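PDB 3NDH: restriction endonuclease THAI from Thermoplasma acidophilum, which cuts double-stranded DNA as a dimeric type II restriction endonuclease of the PD-(D/E)XK clan, probably at CGCG sites. Local coordinates for residues Q42-E47 with G59-R64; I90-K93 with P98-I101; V112-T117 with R124-T129. All blocks are in the same frame, centred on the assembly; numbering follows the deposited sequence.

Contact 1 of 3, residues Q42-E47 with G59-R64; sequences QLAELE and GSLRER. With nucleotides of chain C.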
loop_
_atom_site.group_PDB
_atom_site.type_symbol
_atom_site.label_atom_id
_atom_site.label_comp_id
_atom_site.label_asym_id
_atom_site.label_seq_id
_atom_site.Cartn_x
_atom_site.Cartn_y
_atom_site.Cartn_z
ATOM N N GLN A 42 2.780 -15.999 -1.571
ATOM C CA GLN A 42 3.738 -15.960 -0.482
ATOM C C GLN A 42 4.878 -14.970 -0.789
ATOM O O GLN A 42 5.338 -14.243 0.099
ATOM C CB GLN A 42 4.262 -17.368 -0.212
ATOM C CG GLN A 42 5.064 -17.438 1.062
ATOM C CD GLN A 42 5.410 -18.837 1.478
ATOM O OE1 GLN A 42 4.893 -19.809 0.935
ATOM N NE2 GLN A 42 6.317 -18.951 2.441
ATOM N N LEU A 43 5.343 -14.940 -2.034
ATOM C CA LEU A 43 6.342 -13.941 -2.454
ATOM C C LEU A 43 5.758 -12.546 -2.272
ATOM O O LEU A 43 6.423 -11.651 -1.770
ATOM C CB LEU A 43 6.766 -14.141 -3.896
ATOM C CG LEU A 43 7.469 -15.450 -4.264
ATOM C CD1 LEU A 43 7.836 -15.439 -5.733
ATOM C CD2 LEU A 43 8.689 -15.695 -3.402
ATOM N N ALA A 44 4.496 -12.352 -2.645
ATOM C CA ALA A 44 3.872 -11.036 -2.438
ATOM C C ALA A 44 3.884 -10.629 -0.980
ATOM O O ALA A 44 4.212 -9.489 -0.632
ATOM C CB ALA A 44 2.452 -11.031 -2.970
ATOM N N GLU A 45 3.520 -11.541 -0.094
ATOM C CA GLU A 45 3.498 -11.185 1.323
ATOM C C GLU A 45 4.897 -10.926 1.897
ATOM O O GLU A 45 5.078 -10.007 2.713
ATOM C CB GLU A 45 2.717 -12.205 2.157
ATOM C CG GLU A 45 3.310 -13.573 2.289
ATOM C CD GLU A 45 2.755 -14.343 3.481
ATOM O OE1 GLU A 45 3.509 -15.188 4.026
ATOM O OE2 GLU A 45 1.588 -14.122 3.880
ATOM N N LEU A 46 5.884 -11.701 1.442
ATOM C CA LEU A 46 7.259 -11.498 1.878
ATOM C C LEU A 46 7.800 -10.131 1.477
ATOM O O LEU A 46 8.698 -9.600 2.158
ATOM C CB LEU A 46 8.160 -12.602 1.322
ATOM C CG LEU A 46 7.995 -13.948 2.027
ATOM C CD1 LEU A 46 8.715 -15.043 1.275
ATOM C CD2 LEU A 46 8.554 -13.844 3.421
ATOM N N GLU A 47 7.248 -9.544 0.439
ATOM C CA GLU A 47 7.637 -8.235 -0.054
ATOM C C GLU A 47 6.734 -7.109 0.458
ATOM O O GLU A 47 6.952 -5.954 0.122
ATOM C CB GLU A 47 7.635 -8.277 -1.577
ATOM C CG GLU A 47 8.708 -9.277 -2.063
ATOM C CD GLU A 47 8.711 -9.511 -3.528
ATOM O OE1 GLU A 47 8.343 -8.583 -4.275
ATOM O OE2 GLU A 47 9.135 -10.625 -3.926
ATOM N N GLY A 59 -2.277 -6.327 -1.214
ATOM C CA GLY A 59 -3.333 -6.452 -2.203
ATOM C C GLY A 59 -2.938 -5.904 -3.554
ATOM O O GLY A 59 -3.320 -6.438 -4.599
ATOM N N SER A 60 -2.153 -4.840 -3.551
ATOM C CA SER A 60 -1.750 -4.214 -4.796
ATOM C C SER A 60 -0.789 -5.118 -5.563
ATOM O O SER A 60 -0.836 -5.231 -6.788
ATOM C CB SER A 60 -1.128 -2.851 -4.467
ATOM O OG SER A 60 -2.003 -2.034 -3.671
ATOM N N LEU A 61 0.068 -5.824 -4.831
ATOM C CA LEU A 61 0.975 -6.760 -5.446
ATOM C C LEU A 61 0.279 -8.063 -5.898
ATOM O O LEU A 61 0.536 -8.585 -6.974
ATOM C CB LEU A 61 2.137 -7.015 -4.477
ATOM C CG LEU A 61 3.369 -7.743 -5.004
ATOM C CD1 LEU A 61 3.873 -7.172 -6.342
ATOM C CD2 LEU A 61 4.482 -7.716 -3.955
ATOM N N ARG A 62 -0.627 -8.595 -5.072
ATOM C CA ARG A 62 -1.434 -9.751 -5.481
ATOM C C ARG A 62 -2.204 -9.437 -6.753
ATOM O O ARG A 62 -2.347 -10.277 -7.615
ATOM C CB ARG A 62 -2.435 -10.067 -4.374
ATOM C CG ARG A 62 -1.831 -10.642 -3.116
ATOM C CD ARG A 62 -2.927 -10.722 -2.076
ATOM N NE ARG A 62 -2.472 -11.168 -0.777
ATOM C CZ ARG A 62 -3.132 -10.935 0.356
ATOM N NH1 ARG A 62 -4.256 -10.259 0.336
ATOM N NH2 ARG A 62 -2.643 -11.374 1.504
ATOM N N GLU A 63 -2.702 -8.212 -6.875
ATOM C CA GLU A 63 -3.439 -7.793 -8.075
ATOM C C GLU A 63 -2.558 -7.910 -9.308
ATOM O O GLU A 63 -3.012 -8.408 -10.341
ATOM C CB GLU A 63 -3.906 -6.358 -7.914
ATOM C CG GLU A 63 -4.719 -5.802 -9.075
ATOM C CD GLU A 63 -4.632 -4.300 -9.061
ATOM O OE1 GLU A 63 -4.989 -3.658 -8.026
ATOM O OE2 GLU A 63 -4.145 -3.745 -10.076
ATOM N N ARG A 64 -1.294 -7.495 -9.203
ATOM C CA ARG A 64 -0.358 -7.652 -10.318
ATOM C C ARG A 64 -0.241 -9.098 -10.771
ATOM O O ARG A 64 -0.173 -9.391 -11.954
ATOM C CB ARG A 64 1.035 -7.133 -9.953
ATOM C CG ARG A 64 1.140 -5.659 -9.883
ATOM C CD ARG A 64 2.592 -5.213 -10.011
ATOM N NE ARG A 64 2.735 -3.879 -9.492
ATOM C CZ ARG A 64 3.672 -3.507 -8.632
ATOM N NH1 ARG A 64 4.610 -4.359 -8.233
ATOM N NH2 ARG A 64 3.686 -2.263 -8.210
ATOM P P DC C 7 -8.527 -1.107 -5.018
ATOM O OP1 DC C 7 -8.571 -2.046 -6.144
ATOM O OP2 DC C 7 -9.781 -0.769 -4.287
ATOM O "O5'" DC C 7 -7.463 -1.640 -3.964
ATOM C "C5'" DC C 7 -6.312 -2.355 -4.387
ATOM C "C4'" DC C 7 -5.465 -2.698 -3.186
ATOM O "O4'" DC C 7 -5.110 -1.477 -2.510
ATOM C "C3'" DC C 7 -6.169 -3.519 -2.109
ATOM O "O3'" DC C 7 -6.135 -4.923 -2.468
ATOM C "C2'" DC C 7 -5.325 -3.200 -0.881
ATOM C "C1'" DC C 7 -4.736 -1.803 -1.176
ATOM N N1 DC C 7 -5.201 -0.720 -0.288
ATOM C C2 DC C 7 -4.382 -0.333 0.776
ATOM O O2 DC C 7 -3.245 -0.823 0.867
ATOM N N3 DC C 7 -4.836 0.573 1.672
ATOM C C4 DC C 7 -6.050 1.108 1.521
ATOM N N4 DC C 7 -6.480 1.950 2.465
ATOM C C5 DC C 7 -6.880 0.788 0.405
ATOM C C6 DC C 7 -6.420 -0.121 -0.473
ATOM P P DA C 9 -5.881 -9.752 3.588
ATOM O OP1 DA C 9 -5.147 -10.710 2.724
ATOM O OP2 DA C 9 -7.301 -10.039 3.962
ATOM O "O5'" DA C 9 -5.042 -9.533 4.929
ATOM C "C5'" DA C 9 -3.784 -8.840 4.893
ATOM C "C4'" DA C 9 -3.301 -8.503 6.291
ATOM O "O4'" DA C 9 -4.163 -7.516 6.905
ATOM C "C3'" DA C 9 -3.234 -9.661 7.284
ATOM O "O3'" DA C 9 -2.092 -9.487 8.137
ATOM C "C2'" DA C 9 -4.534 -9.510 8.059
ATOM C "C1'" DA C 9 -4.636 -7.999 8.160
ATOM N N9 DA C 9 -5.990 -7.475 8.352
ATOM C C8 DA C 9 -7.097 -7.764 7.595
ATOM N N7 DA C 9 -8.174 -7.106 7.957
ATOM C C5 DA C 9 -7.750 -6.342 9.035
ATOM C C6 DA C 9 -8.417 -5.414 9.862
ATOM N N6 DA C 9 -9.702 -5.072 9.719
ATOM N N1 DA C 9 -7.704 -4.833 10.849
ATOM C C2 DA C 9 -6.413 -5.159 10.987
ATOM N N3 DA C 9 -5.677 -6.010 10.279
ATOM C C4 DA C 9 -6.410 -6.573 9.303
ATOM P P DG C 8 -7.276 -5.940 -1.929
ATOM O OP1 DG C 8 -7.238 -7.145 -2.794
ATOM O OP2 DG C 8 -8.546 -5.181 -1.778
ATOM O "O5'" DG C 8 -6.775 -6.366 -0.474
ATOM C "C5'" DG C 8 -7.239 -5.702 0.709
ATOM C "C4'" DG C 8 -6.507 -6.238 1.920
ATOM O "O4'" DG C 8 -6.630 -5.328 3.040
ATOM C "C3'" DG C 8 -6.958 -7.604 2.440
ATOM O "O3'" DG C 8 -5.782 -8.287 2.908
ATOM C "C2'" DG C 8 -7.891 -7.220 3.579
ATOM C "C1'" DG C 8 -7.146 -6.033 4.164
ATOM N N9 DG C 8 -7.947 -5.100 4.943
ATOM C C8 DG C 8 -9.242 -4.700 4.707
ATOM N N7 DG C 8 -9.674 -3.827 5.575
ATOM C C5 DG C 8 -8.602 -3.645 6.442
ATOM C C6 DG C 8 -8.468 -2.810 7.588
ATOM O O6 DG C 8 -9.307 -2.055 8.098
ATOM N N1 DG C 8 -7.201 -2.923 8.155
ATOM C C2 DG C 8 -6.196 -3.736 7.686
ATOM N N2 DG C 8 -5.038 -3.701 8.360
ATOM N N3 DG C 8 -6.316 -4.527 6.635
ATOM C C4 DG C 8 -7.534 -4.426 6.064
HETATM O O HOH W 1 -0.475 -13.081 2.722
#
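L61 lies against A44, the nearest pair of CA atoms between 42-47 and 59-64, 6.0 Å apart. Its CG stands anti to the backbone N (chi1 -168°), which carries CD2 to 3.7 Å from A44 CA; the short A44 side chain meets L61 at CG, with CB 4.0 Å away. E47 crosses L61 at about a right angle, and its carboxylate continues to R217 of the second subunit in a salt bridge. R62 leaves the same helix in another direction, extended from CG to NE. Its guanidinium presents its edge to the DNA: NH1 and NH2 both donate to DA9 OP1 of chain C, at 2.6 Å and 2.9 Å, with N-H...O angles of 145° and 131°. A water accepts from R62 NH2 and donates to E45 OE2 in one of the two conformers of that glutamate, whose OE1 forms a salt bridge with K207. The direct contact between the segments is thus apolar, with one water bridging E45 and R62, while R62 serves a DNA phosphate and E47 the second subunit.

Contact 2 of 3, residues I90-K93 with P98-I101; sequences IDVK and PISI. With NA (sodium ion), chain E; nucleotides of chain C.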
loop_
_atom_site.group_PDB
_atom_site.type_symbol
_atom_site.label_atom_id
_atom_site.label_comp_id
_atom_site.label_asym_id
_atom_site.label_seq_id
_atom_site.Cartn_x
_atom_site.Cartn_y
_atom_site.Cartn_z
ATOM N N ILE A 90 -12.184 -0.672 -10.813
ATOM C CA ILE A 90 -11.627 -1.343 -11.960
ATOM C C ILE A 90 -10.112 -1.413 -11.810
ATOM O O ILE A 90 -9.453 -0.406 -11.600
ATOM C CB ILE A 90 -11.980 -0.611 -13.274
ATOM C CG1 ILE A 90 -13.501 -0.414 -13.443
ATOM C CG2 ILE A 90 -11.389 -1.369 -14.450
ATOM C CD1 ILE A 90 -13.843 0.479 -14.620
ATOM N N ASP A 91 -9.573 -2.618 -11.912
ATOM C CA ASP A 91 -8.146 -2.841 -11.805
ATOM C C ASP A 91 -7.457 -3.181 -13.107
ATOM O O ASP A 91 -6.266 -2.920 -13.248
ATOM C CB ASP A 91 -7.907 -3.951 -10.788
ATOM C CG ASP A 91 -8.258 -3.513 -9.396
ATOM O OD1 ASP A 91 -7.801 -2.434 -8.938
ATOM O OD2 ASP A 91 -9.012 -4.230 -8.712
ATOM N N VAL A 92 -8.197 -3.742 -14.051
ATOM C CA VAL A 92 -7.647 -4.269 -15.287
ATOM C C VAL A 92 -8.805 -4.436 -16.251
ATOM O O VAL A 92 -9.960 -4.507 -15.828
ATOM C CB VAL A 92 -6.890 -5.610 -15.000
ATOM C CG1 VAL A 92 -7.836 -6.729 -14.577
ATOM C CG2 VAL A 92 -6.006 -6.017 -16.163
ATOM N N LYS A 93 -8.516 -4.414 -17.544
ATOM C CA LYS A 93 -9.514 -4.732 -18.550
ATOM C C LYS A 93 -9.020 -5.887 -19.382
ATOM O O LYS A 93 -7.817 -6.032 -19.621
ATOM C CB LYS A 93 -9.845 -3.540 -19.439
ATOM C CG LYS A 93 -10.279 -2.301 -18.691
ATOM C CD LYS A 93 -10.515 -1.176 -19.673
ATOM C CE LYS A 93 -10.937 0.064 -18.945
ATOM N NZ LYS A 93 -11.191 1.205 -19.892
ATOM N N PRO A 98 -14.036 -4.342 -18.148
ATOM C CA PRO A 98 -13.432 -4.054 -16.849
ATOM C C PRO A 98 -13.574 -5.195 -15.837
ATOM O O PRO A 98 -14.608 -5.866 -15.776
ATOM C CB PRO A 98 -14.177 -2.794 -16.379
ATOM C CG PRO A 98 -15.444 -2.782 -17.125
ATOM C CD PRO A 98 -15.273 -3.570 -18.378
ATOM N N ILE A 99 -12.535 -5.373 -15.025
ATOM C CA ILE A 99 -12.516 -6.388 -13.977
ATOM C C ILE A 99 -12.033 -5.746 -12.667
ATOM O O ILE A 99 -11.058 -5.019 -12.654
ATOM C CB ILE A 99 -11.587 -7.575 -14.339
ATOM C CG1 ILE A 99 -12.034 -8.293 -15.619
ATOM C CG2 ILE A 99 -11.503 -8.577 -13.168
ATOM C CD1 ILE A 99 -11.043 -9.288 -16.152
ATOM N N SER A 100 -12.749 -6.036 -11.588
ATOM C CA SER A 100 -12.352 -5.732 -10.230
ATOM C C SER A 100 -11.688 -6.974 -9.659
ATOM O O SER A 100 -12.210 -8.063 -9.806
ATOM C CB SER A 100 -13.608 -5.434 -9.427
ATOM O OG SER A 100 -13.331 -5.364 -8.046
ATOM N N ILE A 101 -10.526 -6.814 -9.041
ATOM C CA ILE A 101 -9.841 -7.885 -8.343
ATOM C C ILE A 101 -9.831 -7.589 -6.848
ATOM O O ILE A 101 -9.550 -6.447 -6.426
ATOM C CB ILE A 101 -8.383 -7.999 -8.857
ATOM C CG1 ILE A 101 -8.374 -8.426 -10.316
ATOM C CG2 ILE A 101 -7.579 -8.976 -8.019
ATOM C CD1 ILE A 101 -7.061 -8.145 -11.048
HETATM NA NA NA E . -9.192 -4.269 -6.337
ATOM P P DC C 7 -8.527 -1.107 -5.018
ATOM O OP1 DC C 7 -8.571 -2.046 -6.144
ATOM O OP2 DC C 7 -9.781 -0.769 -4.287
ATOM O "O5'" DC C 7 -7.463 -1.640 -3.964
ATOM C "C5'" DC C 7 -6.312 -2.355 -4.387
ATOM C "C4'" DC C 7 -5.465 -2.698 -3.186
ATOM O "O4'" DC C 7 -5.110 -1.477 -2.510
ATOM C "C3'" DC C 7 -6.169 -3.519 -2.109
ATOM O "O3'" DC C 7 -6.135 -4.923 -2.468
ATOM C "C2'" DC C 7 -5.325 -3.200 -0.881
ATOM C "C1'" DC C 7 -4.736 -1.803 -1.176
ATOM N N1 DC C 7 -5.201 -0.720 -0.288
ATOM C C2 DC C 7 -4.382 -0.333 0.776
ATOM O O2 DC C 7 -3.245 -0.823 0.867
ATOM N N3 DC C 7 -4.836 0.573 1.672
ATOM C C4 DC C 7 -6.050 1.108 1.521
ATOM N N4 DC C 7 -6.480 1.950 2.465
ATOM C C5 DC C 7 -6.880 0.788 0.405
ATOM C C6 DC C 7 -6.420 -0.121 -0.473
HETATM O O HOH W 2 -11.451 -3.630 -6.878
HETATM O O HOH W 3 -6.867 -4.937 -6.490
HETATM O O HOH W 4 -9.822 -3.943 -3.899
#
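V92 and I99 form an antiparallel hydrogen-bonded pair in a beta hairpin made of strands 92-94 and 97-105, and a classic beta bulge interrupts it because D91 and V92 both face I99. I99 O takes a nearly straight bond from D91 N (2.9 Å, 168°) and a weak one from V92 N (3.4 Å); I99 N returns a bond to V92 O at 2.8 Å. V92, I99 and I101 pack tightly under helix 58-74. V92 CG1 sits between the backbone N and the carbonyl carbon (chi1 68°), where it meets both I99 CB and I101 CD1 at 3.9 Å. I90 and P98 are also close, P98 CB lying 3.7 Å from both I90 CG2 and I90 CD1. The loose side is K93, which brings CG to 4.1 Å from P98 CA, then runs extended until NZ hydrogen-bonds a triethylene glycol, probably from the crystallisation liquor. At the hairpin's DNA end, D91 OD2 accepts I101 N (3.0 Å, 167°) through its anti lone pair, while R50 of the second subunit pairs with OD1. D91 OD2, I101 O, DC7 OP1 of chain C and three waters coordinate the sodium ion, an arrangement consistent with the metal site of PD-(D/E)XK nucleases. The I101 O to sodium distance is 2.2 Å.

Contact 3 of 3, residues V112-T117 with R124-T129; sequences VKLIWT and RQFLET. With nucleotides of chain C.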
loop_
_atom_site.group_PDB
_atom_site.type_symbol
_atom_site.label_atom_id
_atom_site.label_comp_id
_atom_site.label_asym_id
_atom_site.label_seq_id
_atom_site.Cartn_x
_atom_site.Cartn_y
_atom_site.Cartn_z
ATOM N N VAL A 112 -14.959 -7.265 3.309
ATOM C CA VAL A 112 -14.322 -6.876 2.023
ATOM C C VAL A 112 -14.827 -5.494 1.594
ATOM O O VAL A 112 -16.023 -5.248 1.647
ATOM C CB VAL A 112 -14.643 -7.951 0.945
ATOM C CG1 VAL A 112 -14.310 -7.499 -0.466
ATOM C CG2 VAL A 112 -13.943 -9.286 1.282
ATOM N N LYS A 113 -13.934 -4.593 1.178
ATOM C CA LYS A 113 -14.335 -3.205 0.883
ATOM C C LYS A 113 -14.812 -3.004 -0.547
ATOM O O LYS A 113 -14.242 -3.544 -1.497
ATOM C CB LYS A 113 -13.203 -2.201 1.176
ATOM C CG LYS A 113 -13.170 -1.671 2.604
ATOM C CD LYS A 113 -12.782 -2.743 3.592
ATOM C CE LYS A 113 -12.774 -2.242 5.040
ATOM N NZ LYS A 113 -12.477 -3.375 5.993
ATOM N N LEU A 114 -15.837 -2.160 -0.674
ATOM C CA LEU A 114 -16.328 -1.674 -1.958
ATOM C C LEU A 114 -15.729 -0.319 -2.350
ATOM O O LEU A 114 -15.569 -0.032 -3.529
ATOM C CB LEU A 114 -17.853 -1.578 -1.935
ATOM C CG LEU A 114 -18.576 -2.916 -1.733
ATOM C CD1 LEU A 114 -20.074 -2.653 -1.554
ATOM C CD2 LEU A 114 -18.342 -3.867 -2.882
ATOM N N ILE A 115 -15.384 0.501 -1.357
ATOM C CA ILE A 115 -14.693 1.778 -1.562
ATOM C C ILE A 115 -13.945 2.091 -0.243
ATOM O O ILE A 115 -14.403 1.698 0.824
ATOM C CB ILE A 115 -15.684 2.912 -1.961
ATOM C CG1 ILE A 115 -14.919 4.177 -2.366
ATOM C CG2 ILE A 115 -16.682 3.211 -0.844
ATOM C CD1 ILE A 115 -15.760 5.216 -3.087
ATOM N N TRP A 116 -12.787 2.731 -0.339
ATOM C CA TRP A 116 -11.915 2.942 0.817
ATOM C C TRP A 116 -12.174 4.289 1.507
ATOM O O TRP A 116 -11.266 4.919 2.061
ATOM C CB TRP A 116 -10.477 2.763 0.382
ATOM C CG TRP A 116 -10.204 1.399 -0.185
ATOM C CD1 TRP A 116 -10.114 1.045 -1.504
ATOM C CD2 TRP A 116 -9.986 0.190 0.566
ATOM N NE1 TRP A 116 -9.856 -0.295 -1.618
ATOM C CE2 TRP A 116 -9.768 -0.847 -0.367
ATOM C CE3 TRP A 116 -9.931 -0.110 1.927
ATOM C CZ2 TRP A 116 -9.486 -2.150 0.023
ATOM C CZ3 TRP A 116 -9.647 -1.421 2.308
ATOM C CH2 TRP A 116 -9.445 -2.422 1.361
ATOM N N THR A 117 -13.459 4.640 1.568
ATOM C CA THR A 117 -13.951 5.872 2.124
ATOM C C THR A 117 -14.508 5.654 3.528
ATOM O O THR A 117 -15.338 4.761 3.726
ATOM C CB THR A 117 -15.078 6.400 1.255
ATOM O OG1 THR A 117 -14.547 6.736 -0.008
ATOM C CG2 THR A 117 -15.720 7.645 1.883
ATOM N N ARG A 124 -22.208 7.497 3.128
ATOM C CA ARG A 124 -23.654 7.424 2.927
ATOM C C ARG A 124 -24.029 7.788 1.489
ATOM O O ARG A 124 -24.949 7.214 0.919
ATOM C CB ARG A 124 -24.386 8.304 3.941
ATOM C CG ARG A 124 -25.899 8.207 3.861
ATOM C CD ARG A 124 -26.539 8.280 5.240
ATOM N NE ARG A 124 -26.493 6.985 5.934
ATOM C CZ ARG A 124 -27.537 6.177 6.138
ATOM N NH1 ARG A 124 -27.365 5.034 6.790
ATOM N NH2 ARG A 124 -28.756 6.493 5.707
ATOM N N GLN A 125 -23.291 8.715 0.892
ATOM C CA GLN A 125 -23.471 9.041 -0.526
ATOM C C GLN A 125 -23.215 7.823 -1.410
ATOM O O GLN A 125 -23.947 7.574 -2.365
ATOM C CB GLN A 125 -22.530 10.176 -0.928
ATOM C CG GLN A 125 -22.739 10.705 -2.333
ATOM C CD GLN A 125 -21.838 11.880 -2.646
ATOM O OE1 GLN A 125 -21.498 12.671 -1.765
ATOM N NE2 GLN A 125 -21.457 12.009 -3.911
ATOM N N PHE A 126 -22.162 7.076 -1.100
ATOM C CA PHE A 126 -21.873 5.828 -1.801
ATOM C C PHE A 126 -23.021 4.826 -1.658
ATOM O O PHE A 126 -23.494 4.271 -2.655
ATOM C CB PHE A 126 -20.565 5.226 -1.277
ATOM C CG PHE A 126 -20.155 3.951 -1.960
ATOM C CD1 PHE A 126 -19.344 3.979 -3.096
ATOM C CD2 PHE A 126 -20.534 2.722 -1.450
ATOM C CE1 PHE A 126 -18.967 2.809 -3.718
ATOM C CE2 PHE A 126 -20.161 1.553 -2.089
ATOM C CZ PHE A 126 -19.367 1.607 -3.203
ATOM N N LEU A 127 -23.465 4.591 -0.427
ATOM C CA LEU A 127 -24.584 3.677 -0.164
ATOM C C LEU A 127 -25.783 4.025 -1.034
ATOM O O LEU A 127 -26.429 3.151 -1.596
ATOM C CB LEU A 127 -24.972 3.724 1.316
ATOM C CG LEU A 127 -26.324 3.144 1.767
ATOM C CD1 LEU A 127 -26.281 1.628 1.646
ATOM C CD2 LEU A 127 -26.632 3.591 3.193
ATOM N N GLU A 128 -26.061 5.312 -1.165
ATOM C CA GLU A 128 -27.253 5.746 -1.871
ATOM C C GLU A 128 -27.122 5.762 -3.401
ATOM O O GLU A 128 -28.126 5.900 -4.091
ATOM C CB GLU A 128 -27.675 7.121 -1.357
ATOM C CG GLU A 128 -28.008 7.157 0.142
ATOM C CD GLU A 128 -29.080 6.153 0.564
ATOM O OE1 GLU A 128 -29.030 5.660 1.724
ATOM O OE2 GLU A 128 -29.982 5.872 -0.259
ATOM N N THR A 129 -25.913 5.594 -3.934
ATOM C CA THR A 129 -25.689 5.691 -5.389
ATOM C C THR A 129 -25.077 4.465 -6.070
ATOM O O THR A 129 -25.371 4.206 -7.244
ATOM C CB THR A 129 -24.817 6.905 -5.734
ATOM O OG1 THR A 129 -23.571 6.838 -5.029
ATOM C CG2 THR A 129 -25.530 8.183 -5.359
ATOM P P DC C 7 -8.527 -1.107 -5.018
ATOM O OP1 DC C 7 -8.571 -2.046 -6.144
ATOM O OP2 DC C 7 -9.781 -0.769 -4.287
ATOM O "O5'" DC C 7 -7.463 -1.640 -3.964
ATOM C "C5'" DC C 7 -6.312 -2.355 -4.387
ATOM C "C4'" DC C 7 -5.465 -2.698 -3.186
ATOM O "O4'" DC C 7 -5.110 -1.477 -2.510
ATOM C "C3'" DC C 7 -6.169 -3.519 -2.109
ATOM O "O3'" DC C 7 -6.135 -4.923 -2.468
ATOM C "C2'" DC C 7 -5.325 -3.200 -0.881
ATOM C "C1'" DC C 7 -4.736 -1.803 -1.176
ATOM N N1 DC C 7 -5.201 -0.720 -0.288
ATOM C C2 DC C 7 -4.382 -0.333 0.776
ATOM O O2 DC C 7 -3.245 -0.823 0.867
ATOM N N3 DC C 7 -4.836 0.573 1.672
ATOM C C4 DC C 7 -6.050 1.108 1.521
ATOM N N4 DC C 7 -6.480 1.950 2.465
ATOM C C5 DC C 7 -6.880 0.788 0.405
ATOM C C6 DC C 7 -6.420 -0.121 -0.473
ATOM P P DG C 6 -11.235 3.927 -3.879
ATOM O OP1 DG C 6 -12.209 2.987 -4.464
ATOM O OP2 DG C 6 -11.326 4.289 -2.443
ATOM O "O5'" DG C 6 -9.769 3.388 -4.198
ATOM C "C5'" DG C 6 -9.387 3.089 -5.544
ATOM C "C4'" DG C 6 -7.952 2.611 -5.590
ATOM O "O4'" DG C 6 -7.103 3.602 -4.986
ATOM C "C3'" DG C 6 -7.670 1.340 -4.799
ATOM O "O3'" DG C 6 -7.876 0.217 -5.632
ATOM C "C2'" DG C 6 -6.201 1.482 -4.463
ATOM C "C1'" DG C 6 -6.108 2.970 -4.183
ATOM N N9 DG C 6 -6.341 3.375 -2.805
ATOM C C8 DG C 6 -7.478 3.947 -2.293
ATOM N N7 DG C 6 -7.343 4.322 -1.053
ATOM C C5 DG C 6 -6.047 3.955 -0.722
ATOM C C6 DG C 6 -5.322 4.143 0.473
ATOM O O6 DG C 6 -5.672 4.732 1.497
ATOM N N1 DG C 6 -4.049 3.583 0.392
ATOM C C2 DG C 6 -3.535 2.946 -0.712
ATOM N N2 DG C 6 -2.293 2.450 -0.591
ATOM N N3 DG C 6 -4.192 2.803 -1.848
ATOM C C4 DG C 6 -5.434 3.327 -1.780
ATOM P P DG C 8 -7.276 -5.940 -1.929
ATOM O OP1 DG C 8 -7.238 -7.145 -2.794
ATOM O OP2 DG C 8 -8.546 -5.181 -1.778
ATOM O "O5'" DG C 8 -6.775 -6.366 -0.474
ATOM C "C5'" DG C 8 -7.239 -5.702 0.709
ATOM C "C4'" DG C 8 -6.507 -6.238 1.920
ATOM O "O4'" DG C 8 -6.630 -5.328 3.040
ATOM C "C3'" DG C 8 -6.958 -7.604 2.440
ATOM O "O3'" DG C 8 -5.782 -8.287 2.908
ATOM C "C2'" DG C 8 -7.891 -7.220 3.579
ATOM C "C1'" DG C 8 -7.146 -6.033 4.164
ATOM N N9 DG C 8 -7.947 -5.100 4.943
ATOM C C8 DG C 8 -9.242 -4.700 4.707
ATOM N N7 DG C 8 -9.674 -3.827 5.575
ATOM C C5 DG C 8 -8.602 -3.645 6.442
ATOM C C6 DG C 8 -8.468 -2.810 7.588
ATOM O O6 DG C 8 -9.307 -2.055 8.098
ATOM N N1 DG C 8 -7.201 -2.923 8.155
ATOM C C2 DG C 8 -6.196 -3.736 7.686
ATOM N N2 DG C 8 -5.038 -3.701 8.360
ATOM N N3 DG C 8 -6.316 -4.527 6.635
ATOM C C4 DG C 8 -7.534 -4.426 6.064
#
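I115 and F126 meet through a CH-pi interaction: I115 CG2 stands 3.6 Å from the ring centroid and 10° off the ring normal. With chi1 at -178°, F126 reaches straight out from helix 120-129 toward the loop. L114 adds its CB at 3.7 Å from F126 CZ, approaching obliquely. W130 stacks on F126, and V182 touches both F126 and I115. L114 and I115 both face V182 and share backbone hydrogen bonds with it, a classic beta bulge that ties this part of the loop to strand 182-184.

Beyond that apolar patch the same loop contacts the DNA. W116 N donates to DG6 OP2 of chain C at 3.0 Å, and W116 NE1 donates to DC7 OP2 of chain C at 2.7 Å (148°), so one phosphate holds the W116 backbone and the next holds the indole N-H. DC7 C5 of chain C sits 3.1 Å above the centre of one indole face; the base is steeply inclined to the indole and presents its C5 edge instead of stacking flat. K113 CB covers the rim of the opposite face. K113 bends at chi2 and places NZ 2.9 Å from DG8 N7 of chain C, while E183 and G111 O also hold that ammonium. Replacing the indole at W116 with an alanine side chain is likely to leave DC7 OP2 without its donor and open a gap beside the cytosine edge. The chemistry thus divides by direction: hydrocarbon packing faces helix 120-129, whereas hydrogen bonds to phosphates and to a guanine N7 face the DNA, the latter being a major-groove contact consistent with sequence reading.

In the fold
Contact 2 is the buried one, contact 1 is partly buried, and contact 3 lies at the surface, its centre about 17 Å from the centre of the chain. Contacts 1 and 2 touch directly: E63 packs on I101, and its carboxylate comes close to that of D91, with R50 of the second subunit pairing with both. Helix 58-74 therefore belongs to contact 1 and also covers the hairpin of contact 2. Contact 3 touches neither, although helix 120-129 follows strand 97-105 in the chain. Backbone bonds and a metal ion dominate contact 2; the direct contacts between segments in the other two are apolar, with one bridging water in contact 1. All three reach strand C of the DNA and the second subunit.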